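Local coordinates for EGF family domain-containing protein (Toxoplasma gondii, PDB 4Z80) that probably takes part in host-cell invasion as an AMA-type surface antigen that binds a RON2-like partner, TgRON2L1, at the moving junction, at residues A[253-258]-A[287-292]; A[281-286]-A[326-331]; A[351-356]-A[435-440]; A[405-410]-A[428-433]. All blocks are in the same frame, centred on the assembly; numbering follows the deposited sequence.

The four contacts form two groups. Contacts 1 and 2 lie near the middle of the chain, with centres 10 Å apart. They share one antiparallel sheet, where strand 280-283 sits between strands 289-291 and 329-332, and contact 1 adds helix 252-262. Their segments alternate along the chain and close before contacts 3 and 4 open. Contacts 3 and 4 lie 10 Å apart but belong to two different antiparallel sheets, which meet through W355. Contact 4 is nested in the loop that contact 3 closes. Contact centres in different groups are about 25 to 33 Å apart. This is consistent with two successive PAN-type modules, as in other AMA proteins, with separate sheets and disulfides.

Contact 1 of 4, residues A[253-258]-A[287-292]; sequences FECSIL and GECRLL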
loop_
_atom_site.group_PDB
_atom_site.type_symbol
_atom_site.label_atom_id
_atom_site.label_comp_id
_atom_site.label_asym_id
_atom_site.label_seq_id
_atom_site.Cartn_x
_atom_site.Cartn_y
_atom_site.Cartn_z
ATOM N N PHE A 253 -4.049 6.940 6.018
ATOM C CA PHE A 253 -4.377 7.867 4.942
ATOM C C PHE A 253 -3.213 8.815 4.648
ATOM O O PHE A 253 -2.915 9.104 3.489
ATOM C CB PHE A 253 -5.631 8.678 5.253
ATOM C CG PHE A 253 -5.898 9.754 4.240
ATOM C CD1 PHE A 253 -6.239 9.430 2.936
ATOM C CD2 PHE A 253 -5.756 11.092 4.576
ATOM C CE1 PHE A 253 -6.453 10.409 1.998
ATOM C CE2 PHE A 253 -5.976 12.079 3.640
ATOM C CZ PHE A 253 -6.321 11.743 2.346
ATOM N N GLU A 254 -2.549 9.303 5.691
ATOM C CA GLU A 254 -1.397 10.163 5.483
ATOM C C GLU A 254 -0.290 9.413 4.735
ATOM O O GLU A 254 0.417 9.988 3.916
ATOM C CB GLU A 254 -0.897 10.698 6.821
ATOM C CG GLU A 254 -1.851 11.719 7.460
ATOM C CD GLU A 254 -3.084 11.094 8.107
ATOM O OE1 GLU A 254 -3.098 9.868 8.351
ATOM O OE2 GLU A 254 -4.050 11.843 8.375
ATOM N N CYS A 255 -0.174 8.114 4.988
ATOM C CA CYS A 255 0.790 7.293 4.269
ATOM C C CYS A 255 0.447 7.262 2.775
ATOM O O CYS A 255 1.339 7.354 1.927
ATOM C CB CYS A 255 0.814 5.887 4.872
ATOM S SG CYS A 255 2.071 4.788 4.188
ATOM N N SER A 256 -0.840 7.158 2.441
ATOM C CA SER A 256 -1.254 7.181 1.029
ATOM C C SER A 256 -0.883 8.512 0.356
ATOM O O SER A 256 -0.568 8.537 -0.835
ATOM C CB SER A 256 -2.763 6.913 0.882
ATOM O OG SER A 256 -3.566 8.044 1.205
ATOM N N ILE A 257 -0.902 9.610 1.116
ATOM C CA ILE A 257 -0.552 10.911 0.559
ATOM C C ILE A 257 0.916 10.922 0.143
ATOM O O ILE A 257 1.272 11.509 -0.882
ATOM C CB ILE A 257 -0.827 12.058 1.567
ATOM C CG1 ILE A 257 -2.340 12.270 1.723
ATOM C CG2 ILE A 257 -0.143 13.370 1.126
ATOM C CD1 ILE A 257 -2.727 13.280 2.806
ATOM N N LEU A 258 1.780 10.287 0.932
ATOM C CA LEU A 258 3.183 10.194 0.549
ATOM C C LEU A 258 3.305 9.544 -0.829
ATOM O O LEU A 258 4.064 10.008 -1.671
ATOM C CB LEU A 258 3.997 9.412 1.589
ATOM C CG LEU A 258 5.493 9.269 1.280
ATOM C CD1 LEU A 258 6.177 10.639 1.174
ATOM C CD2 LEU A 258 6.184 8.410 2.329
ATOM N N GLY A 287 4.765 3.878 13.203
ATOM C CA GLY A 287 4.489 5.003 12.331
ATOM C C GLY A 287 5.226 4.957 11.000
ATOM O O GLY A 287 5.126 5.890 10.207
ATOM N N GLU A 288 5.947 3.877 10.722
ATOM C CA GLU A 288 6.677 3.807 9.466
ATOM C C GLU A 288 5.738 3.664 8.265
ATOM O O GLU A 288 4.841 2.809 8.259
ATOM C CB GLU A 288 7.680 2.656 9.475
ATOM C CG GLU A 288 8.475 2.586 8.179
ATOM C CD GLU A 288 9.668 1.664 8.257
ATOM O OE1 GLU A 288 9.715 0.816 9.175
ATOM O OE2 GLU A 288 10.564 1.793 7.402
ATOM N N CYS A 289 5.963 4.503 7.255
ATOM C CA CYS A 289 5.275 4.422 5.968
ATOM C C CYS A 289 6.295 4.002 4.917
ATOM O O CYS A 289 7.257 4.727 4.662
ATOM C CB CYS A 289 4.632 5.767 5.603
ATOM S SG CYS A 289 3.828 5.841 3.988
ATOM N N ARG A 290 6.091 2.834 4.314
ATOM C CA ARG A 290 7.027 2.296 3.325
ATOM C C ARG A 290 6.316 2.106 1.990
ATOM O O ARG A 290 5.348 1.359 1.904
ATOM C CB ARG A 290 7.613 0.970 3.804
ATOM C CG ARG A 290 8.849 0.545 3.044
ATOM C CD ARG A 290 10.101 1.173 3.664
ATOM N NE ARG A 290 11.298 0.864 2.889
ATOM C CZ ARG A 290 11.884 -0.329 2.870
ATOM N NH1 ARG A 290 11.370 -1.329 3.576
ATOM N NH2 ARG A 290 12.968 -0.530 2.139
ATOM N N LEU A 291 6.786 2.798 0.959
ATOM C CA LEU A 291 6.246 2.643 -0.386
ATOM C C LEU A 291 6.663 1.294 -0.953
ATOM O O LEU A 291 7.791 0.857 -0.733
ATOM C CB LEU A 291 6.736 3.766 -1.298
ATOM C CG LEU A 291 6.380 5.189 -0.857
ATOM C CD1 LEU A 291 7.007 6.180 -1.817
ATOM C CD2 LEU A 291 4.885 5.411 -0.764
ATOM N N LEU A 292 5.739 0.640 -1.658
ATOM C CA LEU A 292 6.027 -0.602 -2.370
ATOM C C LEU A 292 6.243 -0.288 -3.843
ATOM O O LEU A 292 5.562 0.565 -4.420
ATOM C CB LEU A 292 4.897 -1.611 -2.207
ATOM C CG LEU A 292 4.520 -1.983 -0.772
ATOM C CD1 LEU A 292 3.327 -2.937 -0.777
ATOM C CD2 LEU A 292 5.688 -2.602 -0.035
#
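The disulfide between C255 and C289 joins helix 252-262 to strand 289-291, an outer strand of the four-stranded sheet. The SG atoms of C255 and C289 are 2.1 Å apart. The torsion about this S-S bond is 84°, close to the relaxed value for a disulfide. In both cysteines SG lies anti to the backbone N, which carries each sulfur toward the other segment. The CA atoms of C255 and C289 are 5.6 Å apart.

Helix and strand run in roughly the same direction, with 37° between their axes and a closest approach of 8.6 Å. A helix lying on an antiparallel sheet and bonded to it through cysteines fits the PAN-type fold expected of the AMA family. Both segments are in the part of the sequence assigned to that family.

One helical turn after C255, L258 packs against the disulfide. Its CD2 is 3.9 Å from SG of C289. L258 also meets L291, more loosely, with CG of L258 4.4 Å from CD2 of L291. L291 also touches S259 and T262 of the same helix. C255 also packs on A280 and F282 of the neighbouring strand.

R290 points away from the helix. Its backbone pairs with M281 of strand 280-283, the next strand of the sheet. Its guanidinium NH1 bonds to O of K118.

Contact 2 of 4, residues A[281-286]-A[326-331]; sequences MFDMST and SSNMVY
M281, V330 and M329 bury the most surface here. M281 faces Y331 in a non-hydrogen-bonded antiparallel pair. Its chain bends at chi2 and chi3, folding the thioether back over the neighbouring strand. CE of M281 reaches CE of M329 at 3.8 Å, and the two side chains cross at about a right angle. SD of M281 is 3.8 Å from CD2 of Y331, an oblique Met-aromatic contact.

V330 lies on the other face of the sheet, beside F282. F282 N donates to V330 O at 2.9 Å, and V330 N returns a bond to F282 O. CG2 of V330 sits at the edge of the F282 ring and touches CG of M284 at 3.7 Å.

These are the two inner strands of a four-stranded antiparallel sheet, with strands 97-98 and 289-291 outside them. M329 also packs on V101, and Y331 makes a cation-pi contact with K100.

In the D283-M329 non-hydrogen-bonded pair, SD of M329 lies 3.7 Å from OD2 of D283. Beyond the strands, OD1 of D283 accepts from S285 N, an Asx turn, and also from S285 OG. N328 adds a third bond, its ND2 meeting D283 OD1 at 3.2 Å from above the carboxylate plane. M284 N bonds to N328 O at 2.8 Å.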
loop_
_atom_site.group_PDB
_atom_site.type_symbol
_atom_site.label_atom_id
_atom_site.label_comp_id
_atom_site.label_asym_id
_atom_site.label_seq_id
_atom_site.Cartn_x
_atom_site.Cartn_y
_atom_site.Cartn_z
ATOM N N MET A 281 2.905 0.157 2.746
ATOM C CA MET A 281 2.692 -0.482 4.036
ATOM C C MET A 281 2.842 0.539 5.158
ATOM O O MET A 281 3.852 1.231 5.225
ATOM C CB MET A 281 3.698 -1.606 4.245
ATOM C CG MET A 281 3.601 -2.746 3.250
ATOM S SD MET A 281 1.994 -3.579 3.256
ATOM C CE MET A 281 1.875 -4.051 4.973
ATOM N N PHE A 282 1.841 0.629 6.025
ATOM C CA PHE A 282 1.929 1.446 7.229
ATOM C C PHE A 282 2.013 0.551 8.451
ATOM O O PHE A 282 1.293 -0.437 8.553
ATOM C CB PHE A 282 0.729 2.377 7.330
ATOM C CG PHE A 282 0.814 3.354 8.468
ATOM C CD1 PHE A 282 1.716 4.403 8.424
ATOM C CD2 PHE A 282 -0.019 3.234 9.568
ATOM C CE1 PHE A 282 1.800 5.312 9.465
ATOM C CE2 PHE A 282 0.057 4.145 10.619
ATOM C CZ PHE A 282 0.969 5.184 10.562
ATOM N N ASP A 283 2.918 0.891 9.366
ATOM C CA ASP A 283 3.072 0.170 10.619
ATOM C C ASP A 283 2.450 1.002 11.748
ATOM O O ASP A 283 2.972 2.067 12.099
ATOM C CB ASP A 283 4.555 -0.112 10.866
ATOM C CG ASP A 283 4.801 -1.038 12.045
ATOM O OD1 ASP A 283 4.024 -1.012 13.021
ATOM O OD2 ASP A 283 5.797 -1.794 12.001
ATOM N N MET A 284 1.330 0.525 12.291
ATOM C CA MET A 284 0.584 1.260 13.319
ATOM C C MET A 284 1.399 1.455 14.585
ATOM O O MET A 284 1.154 2.398 15.338
ATOM C CB MET A 284 -0.714 0.532 13.686
ATOM C CG MET A 284 -1.709 0.353 12.556
ATOM S SD MET A 284 -2.546 1.859 12.035
ATOM C CE MET A 284 -3.516 2.225 13.499
ATOM N N SER A 285 2.347 0.562 14.838
ATOM C CA SER A 285 3.076 0.609 16.098
ATOM C C SER A 285 4.261 1.578 16.024
ATOM O O SER A 285 4.575 2.234 17.016
ATOM C CB SER A 285 3.543 -0.790 16.502
ATOM O OG SER A 285 4.525 -1.288 15.621
ATOM N N THR A 286 4.893 1.693 14.857
ATOM C CA THR A 286 6.097 2.519 14.721
ATOM C C THR A 286 5.871 3.808 13.935
ATOM O O THR A 286 6.704 4.721 13.979
ATOM C CB THR A 286 7.222 1.743 14.034
ATOM O OG1 THR A 286 6.862 1.487 12.667
ATOM C CG2 THR A 286 7.488 0.426 14.752
ATOM N N SER A 326 0.615 -10.044 12.255
ATOM C CA SER A 326 0.675 -8.971 11.259
ATOM C C SER A 326 -0.324 -7.840 11.543
ATOM O O SER A 326 -0.478 -6.945 10.725
ATOM C CB SER A 326 0.442 -9.536 9.845
ATOM O OG SER A 326 -0.912 -9.852 9.598
ATOM N N SER A 327 -0.980 -7.862 12.703
ATOM C CA SER A 327 -2.085 -6.944 12.959
ATOM C C SER A 327 -1.682 -5.488 13.149
ATOM O O SER A 327 -2.551 -4.623 13.230
ATOM C CB SER A 327 -2.874 -7.395 14.179
ATOM O OG SER A 327 -3.465 -8.662 13.952
ATOM N N ASN A 328 -0.385 -5.218 13.222
ATOM C CA ASN A 328 0.110 -3.848 13.258
ATOM C C ASN A 328 0.313 -3.255 11.864
ATOM O O ASN A 328 0.493 -2.048 11.715
ATOM C CB ASN A 328 1.427 -3.791 14.028
ATOM C CG ASN A 328 2.504 -4.699 13.425
ATOM O OD1 ASN A 328 2.250 -5.868 13.092
ATOM N ND2 ASN A 328 3.712 -4.161 13.277
ATOM N N MET A 329 0.283 -4.108 10.840
ATOM C CA MET A 329 0.558 -3.687 9.472
ATOM C C MET A 329 -0.721 -3.349 8.730
ATOM O O MET A 329 -1.781 -3.908 9.008
ATOM C CB MET A 329 1.315 -4.781 8.718
ATOM C CG MET A 329 2.654 -5.163 9.319
ATOM S SD MET A 329 3.734 -3.751 9.672
ATOM C CE MET A 329 3.838 -2.987 8.065
ATOM N N VAL A 330 -0.602 -2.414 7.794
ATOM C CA VAL A 330 -1.729 -1.959 6.996
ATOM C C VAL A 330 -1.294 -1.830 5.546
ATOM O O VAL A 330 -0.318 -1.148 5.252
ATOM C CB VAL A 330 -2.268 -0.590 7.474
ATOM C CG1 VAL A 330 -3.641 -0.334 6.924
ATOM C CG2 VAL A 330 -2.284 -0.492 8.999
ATOM N N TYR A 331 -2.023 -2.485 4.649
ATOM C CA TYR A 331 -1.825 -2.338 3.217
ATOM C C TYR A 331 -2.687 -1.178 2.734
ATOM O O TYR A 331 -3.902 -1.200 2.861
ATOM C CB TYR A 331 -2.177 -3.641 2.479
ATOM C CG TYR A 331 -1.828 -3.644 0.999
ATOM C CD1 TYR A 331 -2.732 -3.174 0.050
ATOM C CD2 TYR A 331 -0.596 -4.109 0.555
ATOM C CE1 TYR A 331 -2.413 -3.173 -1.308
ATOM C CE2 TYR A 331 -0.271 -4.109 -0.795
ATOM C CZ TYR A 331 -1.180 -3.638 -1.716
ATOM O OH TYR A 331 -0.842 -3.632 -3.059
#

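Contact 3 of 4, residues A[351-356]-A[435-440]; sequences KNVRWG and ECLIHS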
loop_
_atom_site.group_PDB
_atom_site.type_symbol
_atom_site.label_atom_id
_atom_site.label_comp_id
_atom_site.label_asym_id
_atom_site.label_seq_id
_atom_site.Cartn_x
_atom_site.Cartn_y
_atom_site.Cartn_z
ATOM N N LYS A 351 -15.367 -7.623 19.465
ATOM C CA LYS A 351 -15.617 -8.667 20.441
ATOM C C LYS A 351 -17.075 -8.692 20.880
ATOM O O LYS A 351 -17.753 -7.659 20.942
ATOM C CB LYS A 351 -14.706 -8.506 21.667
ATOM C CG LYS A 351 -14.974 -7.279 22.517
ATOM C CD LYS A 351 -14.172 -7.357 23.813
ATOM C CE LYS A 351 -14.428 -6.146 24.694
ATOM N NZ LYS A 351 -13.738 -6.286 26.002
ATOM N N ASN A 352 -17.547 -9.904 21.143
ATOM C CA ASN A 352 -18.818 -10.137 21.809
ATOM C C ASN A 352 -20.022 -9.628 21.035
ATOM O O ASN A 352 -21.021 -9.242 21.627
ATOM C CB ASN A 352 -18.792 -9.506 23.210
ATOM C CG ASN A 352 -17.766 -10.149 24.120
ATOM O OD1 ASN A 352 -16.841 -9.489 24.590
ATOM N ND2 ASN A 352 -17.922 -11.447 24.371
ATOM N N VAL A 353 -19.944 -9.655 19.704
ATOM C CA VAL A 353 -21.092 -9.293 18.889
ATOM C C VAL A 353 -21.221 -10.201 17.678
ATOM O O VAL A 353 -20.262 -10.872 17.287
ATOM C CB VAL A 353 -21.037 -7.822 18.419
ATOM C CG1 VAL A 353 -21.325 -6.870 19.598
ATOM C CG2 VAL A 353 -19.693 -7.503 17.764
ATOM N N ARG A 354 -22.433 -10.202 17.126
ATOM C CA ARG A 354 -22.807 -10.987 15.943
ATOM C C ARG A 354 -23.405 -10.064 14.874
ATOM O O ARG A 354 -24.251 -9.227 15.195
ATOM C CB ARG A 354 -23.841 -12.059 16.308
ATOM C CG ARG A 354 -23.495 -12.944 17.486
ATOM C CD ARG A 354 -24.755 -13.471 18.176
ATOM N NE ARG A 354 -25.589 -14.279 17.291
ATOM C CZ ARG A 354 -26.839 -14.642 17.566
ATOM N NH1 ARG A 354 -27.420 -14.257 18.698
ATOM N NH2 ARG A 354 -27.519 -15.383 16.702
ATOM N N TRP A 355 -23.007 -10.211 13.609
ATOM C CA TRP A 355 -23.598 -9.402 12.537
ATOM C C TRP A 355 -25.088 -9.663 12.374
ATOM O O TRP A 355 -25.518 -10.814 12.370
ATOM C CB TRP A 355 -22.924 -9.682 11.186
ATOM C CG TRP A 355 -21.452 -9.417 11.145
ATOM C CD1 TRP A 355 -20.452 -10.344 11.097
ATOM C CD2 TRP A 355 -20.811 -8.136 11.130
ATOM N NE1 TRP A 355 -19.232 -9.724 11.063
ATOM C CE2 TRP A 355 -19.423 -8.367 11.078
ATOM C CE3 TRP A 355 -21.278 -6.819 11.153
ATOM C CZ2 TRP A 355 -18.494 -7.331 11.067
ATOM C CZ3 TRP A 355 -20.360 -5.792 11.139
ATOM C CH2 TRP A 355 -18.982 -6.051 11.097
ATOM N N GLY A 356 -25.866 -8.601 12.192
ATOM C CA GLY A 356 -27.291 -8.749 11.952
ATOM C C GLY A 356 -27.885 -7.693 11.046
ATOM O O GLY A 356 -27.189 -6.802 10.546
ATOM N N GLU A 435 -26.620 -4.263 9.306
ATOM C CA GLU A 435 -27.324 -3.051 9.729
ATOM C C GLU A 435 -27.289 -2.868 11.242
ATOM O O GLU A 435 -27.640 -1.808 11.745
ATOM C CB GLU A 435 -28.780 -3.085 9.274
ATOM C CG GLU A 435 -28.959 -3.264 7.783
ATOM C CD GLU A 435 -30.383 -3.640 7.412
ATOM O OE1 GLU A 435 -31.236 -3.761 8.319
ATOM O OE2 GLU A 435 -30.647 -3.835 6.206
ATOM N N CYS A 436 -26.916 -3.920 11.958
ATOM C CA CYS A 436 -26.875 -3.887 13.411
ATOM C C CYS A 436 -26.045 -5.036 13.953
ATOM O O CYS A 436 -25.602 -5.906 13.203
ATOM C CB CYS A 436 -28.290 -3.942 14.003
ATOM S SG CYS A 436 -29.311 -5.360 13.439
ATOM N N LEU A 437 -25.829 -5.020 15.263
ATOM C CA LEU A 437 -25.073 -6.054 15.947
ATOM C C LEU A 437 -25.854 -6.576 17.145
ATOM O O LEU A 437 -26.599 -5.834 17.790
ATOM C CB LEU A 437 -23.711 -5.515 16.397
ATOM C CG LEU A 437 -22.776 -5.078 15.273
ATOM C CD1 LEU A 437 -21.640 -4.231 15.827
ATOM C CD2 LEU A 437 -22.231 -6.289 14.538
ATOM N N ILE A 438 -25.684 -7.862 17.427
ATOM C CA ILE A 438 -26.286 -8.509 18.584
ATOM C C ILE A 438 -25.183 -8.868 19.559
ATOM O O ILE A 438 -24.201 -9.484 19.167
ATOM C CB ILE A 438 -27.042 -9.800 18.195
ATOM C CG1 ILE A 438 -28.138 -9.503 17.175
ATOM C CG2 ILE A 438 -27.625 -10.492 19.424
ATOM C CD1 ILE A 438 -28.665 -10.753 16.484
ATOM N N HIS A 439 -25.341 -8.514 20.831
ATOM C CA HIS A 439 -24.345 -8.876 21.827
ATOM C C HIS A 439 -24.412 -10.355 22.175
ATOM O O HIS A 439 -25.497 -10.930 22.300
ATOM C CB HIS A 439 -24.528 -8.055 23.106
ATOM C CG HIS A 439 -23.459 -8.296 24.125
ATOM N ND1 HIS A 439 -23.590 -9.222 25.138
ATOM C CD2 HIS A 439 -22.227 -7.752 24.269
ATOM C CE1 HIS A 439 -22.490 -9.228 25.870
ATOM N NE2 HIS A 439 -21.649 -8.341 25.366
ATOM N N SER A 440 -23.246 -10.967 22.338
ATOM C CA SER A 440 -23.157 -12.328 22.827
ATOM C C SER A 440 -21.840 -12.562 23.536
ATOM O O SER A 440 -20.795 -12.067 23.106
ATOM C CB SER A 440 -23.295 -13.334 21.690
ATOM O OG SER A 440 -22.962 -14.635 22.152
HETATM O O HOH W 1 -26.749 -13.360 21.398
#
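N352 meets S440 through two bonds. S440 N donates to N352 O at 2.9 Å, coming from above the carbonyl plane. ND2 of N352 in turn reaches a lone pair of S440 O at 3.2 Å, with the acceptor nearly in the amide plane. CD2 of H439 comes within 3.3 Å of N352 O, which is oblique to the ring.

V353 pairs with H439 without backbone hydrogen bonds. Its CB packs diagonally on CB of L437, and its CA is close to I438 O.

R354 and I438 form a hydrogen-bonded pair, with R354 N to I438 O at 2.8 Å. Strand 353-359 is the central strand of a three-stranded antiparallel sheet, between 436-440 and 363-366. The R354 chain bends at chi3 (61°) and brings one face of its guanidinium over CD1 of I438. NH1 gives an in-plane bond to a water that also binds H439 O, and it forms a salt bridge with E468.

W355 lies side by side with L437, pointing the same way. CD2 of L437 is 3.6 Å from CE3 of the indole. The W355 ring also meets W405 and F19 edge-to-face.

At G356 the strand partner has one extra residue, a classic beta bulge. G356 O accepts from E435 N at 2.9 Å and from C436 N at 3.2 Å. SG of C436 packs against the glycine and is disulfide-bonded to C364 of strand 363-366.

Contact 4 of 4, residues A[405-410]-A[428-433]; sequences WATFVA and FFYSTV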
loop_
_atom_site.group_PDB
_atom_site.type_symbol
_atom_site.label_atom_id
_atom_site.label_comp_id
_atom_site.label_asym_id
_atom_site.label_seq_id
_atom_site.Cartn_x
_atom_site.Cartn_y
_atom_site.Cartn_z
ATOM N N TRP A 405 -18.032 -10.373 5.743
ATOM C CA TRP A 405 -18.375 -10.358 7.161
ATOM C C TRP A 405 -18.447 -11.790 7.636
ATOM O O TRP A 405 -19.008 -12.641 6.941
ATOM C CB TRP A 405 -19.720 -9.653 7.396
ATOM C CG TRP A 405 -19.811 -8.332 6.709
ATOM C CD1 TRP A 405 -19.470 -7.110 7.222
ATOM C CD2 TRP A 405 -20.236 -8.093 5.360
ATOM N NE1 TRP A 405 -19.666 -6.128 6.278
ATOM C CE2 TRP A 405 -20.131 -6.707 5.125
ATOM C CE3 TRP A 405 -20.695 -8.917 4.325
ATOM C CZ2 TRP A 405 -20.482 -6.128 3.911
ATOM C CZ3 TRP A 405 -21.035 -8.342 3.126
ATOM C CH2 TRP A 405 -20.921 -6.966 2.916
ATOM N N ALA A 406 -17.880 -12.054 8.812
ATOM C CA ALA A 406 -18.018 -13.349 9.452
ATOM C C ALA A 406 -18.298 -13.186 10.933
ATOM O O ALA A 406 -17.803 -12.249 11.571
ATOM C CB ALA A 406 -16.773 -14.188 9.254
ATOM N N THR A 407 -19.079 -14.110 11.478
ATOM C CA THR A 407 -19.311 -14.205 12.914
ATOM C C THR A 407 -18.704 -15.499 13.377
ATOM O O THR A 407 -19.058 -16.569 12.865
ATOM C CB THR A 407 -20.814 -14.188 13.277
ATOM O OG1 THR A 407 -21.395 -12.932 12.911
ATOM C CG2 THR A 407 -21.038 -14.439 14.778
ATOM N N PHE A 408 -17.783 -15.395 14.325
ATOM C CA PHE A 408 -17.197 -16.552 14.973
ATOM C C PHE A 408 -17.961 -16.849 16.249
ATOM O O PHE A 408 -18.184 -15.953 17.056
ATOM C CB PHE A 408 -15.726 -16.316 15.279
ATOM C CG PHE A 408 -15.069 -17.454 15.998
ATOM C CD1 PHE A 408 -14.662 -18.577 15.303
ATOM C CD2 PHE A 408 -14.836 -17.393 17.363
ATOM C CE1 PHE A 408 -14.051 -19.630 15.951
ATOM C CE2 PHE A 408 -14.216 -18.444 18.020
ATOM C CZ PHE A 408 -13.821 -19.562 17.315
ATOM N N VAL A 409 -18.385 -18.098 16.409
ATOM C CA VAL A 409 -19.092 -18.531 17.606
ATOM C C VAL A 409 -18.253 -19.594 18.296
ATOM O O VAL A 409 -18.133 -20.718 17.807
ATOM C CB VAL A 409 -20.492 -19.081 17.266
ATOM C CG1 VAL A 409 -21.249 -19.466 18.549
ATOM C CG2 VAL A 409 -21.286 -18.061 16.450
ATOM N N ALA A 410 -17.663 -19.239 19.435
ATOM C CA ALA A 410 -16.830 -20.164 20.190
ATOM C C ALA A 410 -17.691 -21.234 20.830
ATOM O O ALA A 410 -18.820 -20.969 21.251
ATOM C CB ALA A 410 -16.039 -19.432 21.253
ATOM N N PHE A 428 -19.191 -18.371 10.611
ATOM C CA PHE A 428 -20.311 -18.162 9.700
ATOM C C PHE A 428 -19.991 -17.019 8.755
ATOM O O PHE A 428 -19.679 -15.922 9.200
ATOM C CB PHE A 428 -21.598 -17.867 10.469
ATOM C CG PHE A 428 -22.048 -19.003 11.328
ATOM C CD1 PHE A 428 -22.852 -20.003 10.813
ATOM C CD2 PHE A 428 -21.658 -19.079 12.653
ATOM C CE1 PHE A 428 -23.260 -21.050 11.606
ATOM C CE2 PHE A 428 -22.066 -20.126 13.449
ATOM C CZ PHE A 428 -22.867 -21.111 12.927
ATOM N N PHE A 429 -20.074 -17.275 7.453
ATOM C CA PHE A 429 -19.699 -16.297 6.435
ATOM C C PHE A 429 -20.924 -15.670 5.784
ATOM O O PHE A 429 -21.904 -16.362 5.474
ATOM C CB PHE A 429 -18.827 -16.956 5.354
ATOM C CG PHE A 429 -17.548 -17.548 5.862
ATOM C CD1 PHE A 429 -16.468 -16.740 6.166
ATOM C CD2 PHE A 429 -17.403 -18.919 5.992
ATOM C CE1 PHE A 429 -15.279 -17.282 6.617
ATOM C CE2 PHE A 429 -16.219 -19.467 6.448
ATOM C CZ PHE A 429 -15.152 -18.644 6.762
ATOM N N TYR A 430 -20.857 -14.359 5.552
ATOM C CA TYR A 430 -21.972 -13.596 5.013
ATOM C C TYR A 430 -21.595 -12.752 3.807
ATOM O O TYR A 430 -20.471 -12.238 3.730
ATOM C CB TYR A 430 -22.529 -12.666 6.087
ATOM C CG TYR A 430 -22.865 -13.340 7.394
ATOM C CD1 TYR A 430 -23.995 -14.134 7.523
ATOM C CD2 TYR A 430 -22.063 -13.154 8.515
ATOM C CE1 TYR A 430 -24.304 -14.733 8.724
ATOM C CE2 TYR A 430 -22.358 -13.754 9.714
ATOM C CZ TYR A 430 -23.480 -14.538 9.818
ATOM O OH TYR A 430 -23.767 -15.126 11.023
ATOM N N SER A 431 -22.562 -12.566 2.905
ATOM C CA SER A 431 -22.426 -11.622 1.801
ATOM C C SER A 431 -23.477 -10.507 1.862
ATOM O O SER A 431 -23.597 -9.713 0.927
ATOM C CB SER A 431 -22.520 -12.349 0.459
ATOM O OG SER A 431 -23.792 -12.947 0.298
ATOM N N THR A 432 -24.209 -10.450 2.978
ATOM C CA THR A 432 -25.248 -9.449 3.227
ATOM C C THR A 432 -24.661 -8.255 3.970
ATOM O O THR A 432 -23.886 -8.444 4.899
ATOM C CB THR A 432 -26.396 -10.027 4.071
ATOM O OG1 THR A 432 -26.957 -11.178 3.420
ATOM C CG2 THR A 432 -27.492 -8.984 4.298
ATOM N N VAL A 433 -25.036 -7.043 3.570
ATOM C CA VAL A 433 -24.579 -5.831 4.247
ATOM C C VAL A 433 -25.239 -5.736 5.623
ATOM O O VAL A 433 -26.467 -5.753 5.720
ATOM C CB VAL A 433 -24.901 -4.582 3.417
ATOM C CG1 VAL A 433 -24.597 -3.296 4.189
ATOM C CG2 VAL A 433 -24.122 -4.608 2.121
HETATM O O HOH W 2 -24.118 -13.154 12.871
#
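W405 and Y430 each hold CG anti to the carbonyl carbon, with chi1 -49° and -52°. These torsions bring the indole against T432 and V433, in the chain that follows Y430, and the phenol ring to T407. T432 O sits over one indole face, near the rim, 3.3 Å from CE3. V433 CA lies over the same face, and CG2 of V433 touches CH2. Y430 O approaches the ring edge instead. NE1 of W405 bonds to F19 O.

The Y430 ring turns an edge to T407, with OG1 3.4 Å from CE2. A water joins OG1 of T407 to OH of Y430, at 2.7 Å from each. Farther along, CG2 of V409 meets the edge of the F428 ring, 3.7 Å from CE2.

Backbone bonds fix the antiparallel register. Y430 N donates to W405 O at 2.9 Å, and T407 and F428 exchange a pair. A406 lies on the opposite face, with CB 4.0 Å from CD1 of F429. A406 and F408 both pack on C381 of helix 378-387, which is disulfide-bonded to C427 of strand 424-430. A helix tied by a disulfide to an inner strand of an antiparallel sheet is consistent with a second PAN-type module.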